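Local structure of putative cathepsin d (Ixodes ricinus, 5N7Q) at residues V33-G38 with G170-G175; A40-P45 with V138-N143; H58-S63 with Q103-A108. The protein probably cleaves internal peptide bonds of proteins as a pepsin-like aspartic endopeptidase of the cathepsin D type, and is bound here by the inhibitor pepstatin A. One frame throughout, in Å; residues are numbered along the deposited sequence. Where two conformers were deposited one is given.

Contact 1 (V33-G38 with G170-G175); sequences VIFDTG and GEVLFG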
loop_
_atom_site.group_PDB
_atom_site.type_symbol
_atom_site.label_atom_id
_atom_site.label_comp_id
_atom_site.label_asym_id
_atom_site.label_seq_id
_atom_site.Cartn_x
_atom_site.Cartn_y
_atom_site.Cartn_z
ATOM N N VAL A 33 3.115 5.594 -10.579
ATOM C CA VAL A 33 3.027 4.246 -9.988
ATOM C C VAL A 33 2.499 4.304 -8.574
ATOM O O VAL A 33 2.690 5.277 -7.874
ATOM C CB VAL A 33 4.395 3.524 -9.970
ATOM C CG1 VAL A 33 4.841 3.214 -11.386
ATOM C CG2 VAL A 33 5.485 4.307 -9.247
ATOM N N ILE A 34 1.819 3.234 -8.172
ATOM C CA ILE A 34 1.468 3.060 -6.776
ATOM C C ILE A 34 2.701 2.473 -6.072
ATOM O O ILE A 34 3.309 1.510 -6.568
ATOM C CB ILE A 34 0.136 2.291 -6.611
ATOM C CG1 ILE A 34 -0.228 2.132 -5.135
ATOM C CG2 ILE A 34 0.131 0.949 -7.322
ATOM C CD1 ILE A 34 -1.708 1.868 -4.939
ATOM N N PHE A 35 3.047 3.079 -4.936
ATOM C CA PHE A 35 4.129 2.599 -4.085
ATOM C C PHE A 35 3.535 1.626 -3.092
ATOM O O PHE A 35 2.753 2.025 -2.240
ATOM C CB PHE A 35 4.830 3.765 -3.387
ATOM C CG PHE A 35 5.680 4.583 -4.345
ATOM C CD1 PHE A 35 5.111 5.519 -5.183
ATOM C CD2 PHE A 35 7.055 4.356 -4.459
ATOM C CE1 PHE A 35 5.866 6.225 -6.098
ATOM C CE2 PHE A 35 7.824 5.085 -5.362
ATOM C CZ PHE A 35 7.227 6.013 -6.192
ATOM N N ASP A 36 3.881 0.346 -3.245
ATOM C CA ASP A 36 3.118 -0.760 -2.662
ATOM C C ASP A 36 4.002 -1.599 -1.728
ATOM O O ASP A 36 4.785 -2.444 -2.182
ATOM C CB ASP A 36 2.559 -1.654 -3.808
ATOM C CG ASP A 36 1.863 -2.888 -3.314
ATOM O OD1 ASP A 36 1.366 -2.828 -2.175
ATOM O OD2 ASP A 36 1.746 -3.843 -4.099
ATOM N N THR A 37 3.865 -1.389 -0.416
ATOM C CA THR A 37 4.614 -2.202 0.541
ATOM C C THR A 37 4.157 -3.651 0.646
ATOM O O THR A 37 4.783 -4.422 1.381
ATOM C CB THR A 37 4.689 -1.551 1.928
ATOM O OG1 THR A 37 3.363 -1.417 2.446
ATOM C CG2 THR A 37 5.366 -0.190 1.868
ATOM N N GLY A 38 3.081 -4.018 -0.058
ATOM C CA GLY A 38 2.604 -5.396 -0.156
ATOM C C GLY A 38 3.041 -6.222 -1.329
ATOM O O GLY A 38 2.527 -7.304 -1.523
ATOM N N GLY A 170 0.258 12.877 -0.137
ATOM C CA GLY A 170 1.096 12.002 0.662
ATOM C C GLY A 170 2.539 12.088 0.232
ATOM O O GLY A 170 2.868 12.826 -0.684
ATOM N N GLU A 171 3.378 11.286 0.860
ATOM C CA GLU A 171 4.805 11.247 0.573
ATOM C C GLU A 171 5.362 9.901 0.930
ATOM O O GLU A 171 5.051 9.383 1.989
ATOM C CB GLU A 171 5.540 12.317 1.374
ATOM C CG GLU A 171 7.053 12.270 1.266
ATOM C CD GLU A 171 7.715 13.354 2.085
ATOM O OE1 GLU A 171 7.879 14.441 1.497
ATOM O OE2 GLU A 171 7.990 13.159 3.295
ATOM N N VAL A 172 6.232 9.372 0.077
ATOM C CA VAL A 172 7.159 8.322 0.503
ATOM C C VAL A 172 8.533 8.968 0.620
ATOM O O VAL A 172 9.043 9.459 -0.379
ATOM C CB VAL A 172 7.202 7.119 -0.459
ATOM C CG1 VAL A 172 8.123 6.062 0.115
ATOM C CG2 VAL A 172 5.814 6.517 -0.701
ATOM N N LEU A 173 9.101 8.989 1.821
ATOM C CA LEU A 173 10.423 9.571 2.032
ATOM C C LEU A 173 11.457 8.474 2.048
ATOM O O LEU A 173 11.545 7.694 3.001
ATOM C CB LEU A 173 10.459 10.370 3.325
ATOM C CG LEU A 173 11.790 11.060 3.638
ATOM C CD1 LEU A 173 12.111 12.097 2.589
ATOM C CD2 LEU A 173 11.674 11.739 4.987
ATOM N N PHE A 174 12.253 8.410 0.991
ATOM C CA PHE A 174 13.310 7.403 0.906
ATOM C C PHE A 174 14.573 7.850 1.643
ATOM O O PHE A 174 15.152 8.873 1.283
ATOM C CB PHE A 174 13.617 7.087 -0.564
ATOM C CG PHE A 174 12.487 6.374 -1.262
ATOM C CD1 PHE A 174 12.349 5.006 -1.132
ATOM C CD2 PHE A 174 11.535 7.057 -1.990
ATOM C CE1 PHE A 174 11.291 4.337 -1.728
ATOM C CE2 PHE A 174 10.482 6.389 -2.605
ATOM C CZ PHE A 174 10.372 5.032 -2.482
ATOM N N GLY A 175 14.978 7.096 2.665
ATOM C CA GLY A 175 16.209 7.423 3.388
ATOM C C GLY A 175 16.032 8.398 4.528
ATOM O O GLY A 175 16.978 9.020 4.981
#

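Contact 2 (A40-P45 with V138-N143); sequences ANLWLP and VPVFDN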
loop_
_atom_site.group_PDB
_atom_site.type_symbol
_atom_site.label_atom_id
_atom_site.label_comp_id
_atom_site.label_asym_id
_atom_site.label_seq_id
_atom_site.Cartn_x
_atom_site.Cartn_y
_atom_site.Cartn_z
ATOM N N ALA A 40 6.772 -6.712 -4.236
ATOM C CA ALA A 40 8.220 -6.436 -4.373
ATOM C C ALA A 40 8.678 -6.108 -5.799
ATOM O O ALA A 40 9.850 -5.785 -5.982
ATOM C CB ALA A 40 9.054 -7.575 -3.797
ATOM N N ASN A 41 7.769 -6.129 -6.770
ATOM C CA ASN A 41 8.134 -5.954 -8.190
ATOM C C ASN A 41 7.762 -4.573 -8.703
ATOM O O ASN A 41 6.742 -3.996 -8.274
ATOM C CB ASN A 41 7.432 -7.001 -9.052
ATOM C CG ASN A 41 7.991 -8.384 -8.838
ATOM O OD1 ASN A 41 7.618 -9.049 -7.888
ATOM N ND2 ASN A 41 8.930 -8.798 -9.696
ATOM N N LEU A 42 8.569 -4.067 -9.634
ATOM C CA LEU A 42 8.236 -2.887 -10.428
ATOM C C LEU A 42 7.746 -3.345 -11.795
ATOM O O LEU A 42 8.390 -4.170 -12.449
ATOM C CB LEU A 42 9.465 -2.006 -10.620
ATOM C CG LEU A 42 9.347 -0.791 -11.548
ATOM C CD1 LEU A 42 8.290 0.224 -11.169
ATOM C CD2 LEU A 42 10.723 -0.171 -11.603
ATOM N N TRP A 43 6.618 -2.801 -12.249
ATOM C CA TRP A 43 6.203 -3.037 -13.647
ATOM C C TRP A 43 5.463 -1.839 -14.208
ATOM O O TRP A 43 4.900 -1.036 -13.473
ATOM C CB TRP A 43 5.369 -4.314 -13.810
ATOM C CG TRP A 43 4.052 -4.310 -13.088
ATOM C CD1 TRP A 43 3.804 -4.816 -11.818
ATOM C CD2 TRP A 43 2.825 -3.750 -13.536
ATOM N NE1 TRP A 43 2.504 -4.603 -11.481
ATOM C CE2 TRP A 43 1.883 -3.914 -12.493
ATOM C CE3 TRP A 43 2.436 -3.065 -14.695
ATOM C CZ2 TRP A 43 0.554 -3.497 -12.613
ATOM C CZ3 TRP A 43 1.106 -2.646 -14.808
ATOM C CH2 TRP A 43 0.201 -2.853 -13.761
ATOM N N LEU A 44 5.513 -1.736 -15.531
ATOM C CA LEU A 44 4.904 -0.659 -16.325
ATOM C C LEU A 44 4.348 -1.254 -17.605
ATOM O O LEU A 44 4.822 -2.313 -18.052
ATOM C CB LEU A 44 5.938 0.413 -16.665
ATOM C CG LEU A 44 6.489 1.209 -15.476
ATOM C CD1 LEU A 44 7.720 1.960 -15.888
ATOM C CD2 LEU A 44 5.413 2.093 -14.850
ATOM N N PRO A 45 3.359 -0.577 -18.230
ATOM C CA PRO A 45 2.868 -1.077 -19.527
ATOM C C PRO A 45 3.947 -0.993 -20.607
ATOM O O PRO A 45 4.673 -0.025 -20.662
ATOM C CB PRO A 45 1.718 -0.101 -19.858
ATOM C CG PRO A 45 1.390 0.583 -18.542
ATOM C CD PRO A 45 2.717 0.693 -17.870
ATOM N N VAL A 138 15.734 -7.823 -8.260
ATOM C CA VAL A 138 16.036 -6.891 -7.158
ATOM C C VAL A 138 15.005 -5.767 -7.079
ATOM O O VAL A 138 14.796 -5.030 -8.058
ATOM C CB VAL A 138 17.486 -6.336 -7.225
ATOM C CG1 VAL A 138 17.753 -5.522 -8.470
ATOM C CG2 VAL A 138 17.781 -5.501 -5.980
ATOM N N PRO A 139 14.354 -5.585 -5.911
ATOM C CA PRO A 139 13.438 -4.452 -5.797
ATOM C C PRO A 139 14.131 -3.103 -5.772
ATOM O O PRO A 139 15.322 -2.991 -5.471
ATOM C CB PRO A 139 12.736 -4.695 -4.462
ATOM C CG PRO A 139 12.905 -6.166 -4.199
ATOM C CD PRO A 139 14.279 -6.450 -4.726
ATOM N N VAL A 140 13.372 -2.082 -6.121
ATOM C CA VAL A 140 13.881 -0.728 -6.212
ATOM C C VAL A 140 14.598 -0.301 -4.937
ATOM O O VAL A 140 15.744 0.162 -4.997
ATOM C CB VAL A 140 12.780 0.274 -6.589
ATOM C CG1 VAL A 140 13.310 1.697 -6.531
ATOM C CG2 VAL A 140 12.279 -0.006 -7.992
ATOM N N PHE A 141 13.977 -0.511 -3.769
ATOM C CA PHE A 141 14.593 -0.017 -2.545
ATOM C C PHE A 141 15.862 -0.794 -2.252
ATOM O O PHE A 141 16.850 -0.242 -1.787
ATOM C CB PHE A 141 13.674 -0.077 -1.344
ATOM C CG PHE A 141 14.189 0.673 -0.136
ATOM C CD1 PHE A 141 14.354 2.064 -0.174
ATOM C CD2 PHE A 141 14.493 0.012 1.052
ATOM C CE1 PHE A 141 14.822 2.774 0.924
ATOM C CE2 PHE A 141 14.937 0.716 2.161
ATOM C CZ PHE A 141 15.091 2.110 2.097
ATOM N N ASP A 142 15.823 -2.106 -2.503
ATOM C CA ASP A 142 17.024 -2.908 -2.336
ATOM C C ASP A 142 18.183 -2.452 -3.223
ATOM O O ASP A 142 19.354 -2.439 -2.811
ATOM C CB ASP A 142 16.685 -4.353 -2.666
ATOM C CG ASP A 142 16.002 -5.042 -1.519
ATOM O OD1 ASP A 142 14.834 -4.701 -1.248
ATOM O OD2 ASP A 142 16.650 -5.873 -0.861
ATOM N N ASN A 143 17.843 -2.075 -4.451
ATOM C CA ASN A 143 18.834 -1.550 -5.400
ATOM C C ASN A 143 19.393 -0.183 -4.932
ATOM O O ASN A 143 20.605 0.053 -5.003
ATOM C CB ASN A 143 18.202 -1.451 -6.789
ATOM C CG ASN A 143 19.187 -1.687 -7.910
ATOM O OD1 ASN A 143 20.331 -2.100 -7.686
ATOM N ND2 ASN A 143 18.750 -1.417 -9.129
HETATM O O HOH W 1 10.394 -2.799 -6.674
#

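Contact 3 (H58-S63 with Q103-A108); sequences HRYDSS and QPLGEA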
loop_
_atom_site.group_PDB
_atom_site.type_symbol
_atom_site.label_atom_id
_atom_site.label_comp_id
_atom_site.label_asym_id
_atom_site.label_seq_id
_atom_site.Cartn_x
_atom_site.Cartn_y
_atom_site.Cartn_z
ATOM N N HIS A 58 0.651 5.396 -19.880
ATOM C CA HIS A 58 2.018 5.625 -20.345
ATOM C C HIS A 58 2.754 4.302 -20.520
ATOM O O HIS A 58 2.659 3.401 -19.680
ATOM C CB HIS A 58 2.768 6.579 -19.435
ATOM C CG HIS A 58 2.021 7.840 -19.175
ATOM N ND1 HIS A 58 1.504 8.138 -17.934
ATOM C CD2 HIS A 58 1.614 8.828 -20.002
ATOM C CE1 HIS A 58 0.842 9.279 -18.000
ATOM N NE2 HIS A 58 0.898 9.721 -19.244
ATOM N N ARG A 59 3.449 4.175 -21.645
ATOM C CA ARG A 59 4.156 2.939 -22.005
ATOM C C ARG A 59 5.661 3.139 -22.021
ATOM O O ARG A 59 6.162 4.234 -22.339
ATOM C CB ARG A 59 3.639 2.401 -23.348
ATOM C CG ARG A 59 2.162 2.037 -23.351
ATOM C CD ARG A 59 1.603 1.691 -24.730
ATOM N NE ARG A 59 1.840 2.763 -25.683
ATOM C CZ ARG A 59 1.196 3.935 -25.741
ATOM N NH1 ARG A 59 0.214 4.255 -24.896
ATOM N NH2 ARG A 59 1.562 4.832 -26.669
ATOM N N TYR A 60 6.366 2.087 -21.644
ATOM C CA TYR A 60 7.835 2.071 -21.675
ATOM C C TYR A 60 8.282 1.557 -23.036
ATOM O O TYR A 60 7.864 0.455 -23.433
ATOM C CB TYR A 60 8.346 1.158 -20.589
ATOM C CG TYR A 60 9.845 0.908 -20.694
ATOM C CD1 TYR A 60 10.749 1.923 -20.508
ATOM C CD2 TYR A 60 10.342 -0.345 -21.003
ATOM C CE1 TYR A 60 12.119 1.707 -20.620
ATOM C CE2 TYR A 60 11.695 -0.590 -21.071
ATOM C CZ TYR A 60 12.593 0.432 -20.892
ATOM O OH TYR A 60 13.949 0.178 -20.994
ATOM N N ASP A 61 9.124 2.352 -23.725
ATOM C CA ASP A 61 9.680 1.953 -25.024
ATOM C C ASP A 61 11.198 1.770 -24.878
ATOM O O ASP A 61 11.951 2.709 -24.914
ATOM C CB ASP A 61 9.364 2.981 -26.097
ATOM C CG ASP A 61 9.767 2.507 -27.480
ATOM O OD1 ASP A 61 10.529 1.526 -27.592
ATOM O OD2 ASP A 61 9.327 3.131 -28.473
ATOM N N SER A 62 11.619 0.527 -24.718
ATOM C CA SER A 62 13.038 0.205 -24.590
ATOM C C SER A 62 13.899 0.735 -25.734
ATOM O O SER A 62 15.061 1.064 -25.526
ATOM C CB SER A 62 13.196 -1.311 -24.490
ATOM O OG SER A 62 12.675 -1.953 -25.636
ATOM N N SER A 63 13.308 0.805 -26.926
ATOM C CA SER A 63 14.068 1.158 -28.114
ATOM C C SER A 63 14.485 2.611 -28.154
ATOM O O SER A 63 15.344 2.965 -28.954
ATOM C CB SER A 63 13.272 0.807 -29.388
ATOM O OG SER A 63 12.252 1.759 -29.675
ATOM N N GLN A 103 17.998 -1.274 -12.946
ATOM C CA GLN A 103 16.795 -1.667 -12.225
ATOM C C GLN A 103 15.904 -2.591 -13.075
ATOM O O GLN A 103 15.385 -2.170 -14.113
ATOM C CB GLN A 103 15.992 -0.436 -11.781
ATOM C CG GLN A 103 14.684 -0.767 -11.066
ATOM C CD GLN A 103 14.916 -1.593 -9.814
ATOM O OE1 GLN A 103 15.772 -1.230 -9.011
ATOM N NE2 GLN A 103 14.208 -2.710 -9.671
ATOM N N PRO A 104 15.725 -3.845 -12.635
ATOM C CA PRO A 104 14.802 -4.676 -13.367
ATOM C C PRO A 104 13.363 -4.190 -13.230
ATOM O O PRO A 104 12.962 -3.754 -12.167
ATOM C CB PRO A 104 14.942 -6.061 -12.724
ATOM C CG PRO A 104 16.218 -6.037 -12.032
ATOM C CD PRO A 104 16.419 -4.605 -11.594
ATOM N N LEU A 105 12.643 -4.224 -14.330
ATOM C CA LEU A 105 11.221 -3.911 -14.363
ATOM C C LEU A 105 10.502 -4.896 -15.258
ATOM O O LEU A 105 11.063 -5.423 -16.243
ATOM C CB LEU A 105 10.949 -2.482 -14.861
ATOM C CG LEU A 105 11.269 -2.115 -16.325
ATOM C CD1 LEU A 105 10.350 -1.059 -16.913
ATOM C CD2 LEU A 105 12.709 -1.655 -16.492
ATOM N N GLY A 106 9.231 -5.102 -14.957
ATOM C CA GLY A 106 8.360 -5.873 -15.833
ATOM C C GLY A 106 7.745 -4.990 -16.908
ATOM O O GLY A 106 7.219 -3.913 -16.609
ATOM N N GLU A 107 7.828 -5.439 -18.162
ATOM C CA GLU A 107 7.098 -4.816 -19.257
ATOM C C GLU A 107 5.810 -5.588 -19.398
ATOM O O GLU A 107 5.789 -6.736 -19.874
ATOM C CB GLU A 107 7.888 -4.884 -20.558
ATOM C CG GLU A 107 9.219 -4.163 -20.543
ATOM C CD GLU A 107 9.661 -3.726 -21.936
ATOM O OE1 GLU A 107 8.804 -3.275 -22.723
ATOM O OE2 GLU A 107 10.878 -3.781 -22.217
ATOM N N ALA A 108 4.712 -4.964 -19.002
ATOM C CA ALA A 108 3.404 -5.624 -18.972
ATOM C C ALA A 108 2.772 -5.704 -20.358
ATOM O O ALA A 108 2.717 -4.709 -21.075
ATOM C CB ALA A 108 2.503 -4.877 -18.012
HETATM O O HOH W 2 9.615 -1.532 -24.715
HETATM O O HOH W 3 11.471 -4.341 -24.855
#

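Contact 1 (V33-G38 with G170-G175)
With chi1 at -72°, F35 holds its ring anti to its own carbonyl carbon and sends it toward strand 170-174, where F174, turned the same way about its first bond (chi1 -68°), reaches back. The rings meet between F35 CE2 and F174 CZ at 3.8 Å. For F174 this is an approach at the edge, close to the ring plane, whereas F35 is met obliquely. V172 uses a different methyl for each phenylalanine, one at the root of F35 and one over a face of F174. Its CG2 lies 4.0 Å from F35 CB and nearly as close to CG; its CG1 rests 3.5 Å above the plane of the F174 ring, near the rim. The two strands exchange no hydrogen bond, and the nearest CA atoms, those of F35 and V172, are 7.9 Å apart, so the join is made by apolar side chains alone. L10 of strand 6-13 touches both F35 and V172, and F156 packs on V172 and F174, closing the cluster within the N-terminal half of the chain. Just past F35, D36 OD1 accepts the N-H of G38 at 3.0 Å from above the carboxylate plane, an Asx turn at the start of the loop. The same D36 OD1 lies close to D227 OD1 and is hydrogen-bonded to the bound inhibitor. T37 OG1 bonds to A226 O and T228 N, while T228 OG1 meets F35 O: this is the fireman's grip of the pepsin fold, which includes the threonine of the Asp-Thr-Gly signature begun by the predicted catalytic D36.

Contact 2 (A40-P45 with V138-N143)
L42 overlaps V140 by a single methyl on each side: CD2 of the leucine stands 3.9 Å from CG2 of the valine, the two side chains meeting at a slant. Strand 42-45 belongs to the psi loop of the aspartic peptidase fold, in which strands 29-36 and 42-45, consecutive in the chain, lie on either side of strand 123-126. Helix 140-146 packs onto this motif by its first turn. The leucine reaches it because CG is anti to the backbone N (chi1 174°), which carries the isobutyl group away from the strand toward the start of the helix. L125 of strand 123-126 touches both L42 and V140, and L105 also packs on L42, so the two methyls meet inside a larger apolar layer. The second half of the contact is made by A40, in the loop before the strand, and by P139 at the N-cap position of the helix. A40 CB lies 4.1 Å from P139 CG, a light touch, while the backbone comes closer: A40 O is 3.4 Å from P139 CB and sits over that side of the pyrrolidine ring. The helix has already closed its first turn here, with N143 N bonded to P139 O at 2.9 Å, and D142 further along is tied by a salt bridge to R328. No direct hydrogen bond links the segments. One water does so instead, accepting from V140 N, an N-H of the first helical turn, at 3.1 Å and donating to A40 O, also at 3.1 Å.

Contact 3 (H58-S63 with Q103-A108)
Y60 is the tightly held part of this contact, its ring enclosed on three sides by atoms of the two segments. CD1 of L105 lies 4.1 Å above one face, near the rim, and the backbone N of S62 lies 3.8 Å from the opposite face. At the edge comes the carboxylate of E107, its CD in the ring plane and OE2 3.5 Å from Y60 CE2, with the two flat groups turned 81° against each other. Y60 sets CG anti to the backbone N (chi1 171°), which directs the ring out of the loop and onto strand 103-112. Beyond the contact its OH is hydrogen-bonded to OD2 of D91.

The other side is looser and watered. E107 and S62 have only a thin direct contact, OE2 to the serine CB at 4.1 Å, and two waters span the rest. One donates to Y60 O and to E107 OE1 (2.8 Å) and accepts from S62 N; the second donates to E107 OE2 (2.8 Å) and is hydrogen-bonded to S62 OG. Beyond them a 3-10 turn begins at S62 and leads to the exposed S63, whose N and OG both reach D61 OD1 from one face of its carboxylate, closing an Asx turn. S46 and S89 supply further hydroxyls to OE1 and OE2 of E107. The buried carboxylate thus meets the C-H rim of the tyrosine and is gripped by hydroxyls and waters at both oxygens, a setting consistent with an ionised glutamate stabilised by several hydrogen-bond donors, with K48 bonded to the nearby S62 OG.

How the contacts relate
From the N terminus the chain passes 33-38, 40-45 and 58-63, then meets their partners in reverse order, 103-108, 138-143 and 170-175. Contact 3 therefore closes the innermost loop, contact 2 a wider one around it and contact 1 the widest; all three nest and none cross. Contacts 2 and 3 are joined through neighbouring parallel strands 42-45 and 103-112, with L42 O 2.8 Å from G106 N. Contacts 1 and 2 touch through V33 and L44, and through F174 and F141. Contact 1 ties active-site strand 29-36 to strand 170-174, contact 2 ties 40-45 to helix 140-146, and contact 3, apart from contact 1, ties the loop at 58-63 to strand 103-112.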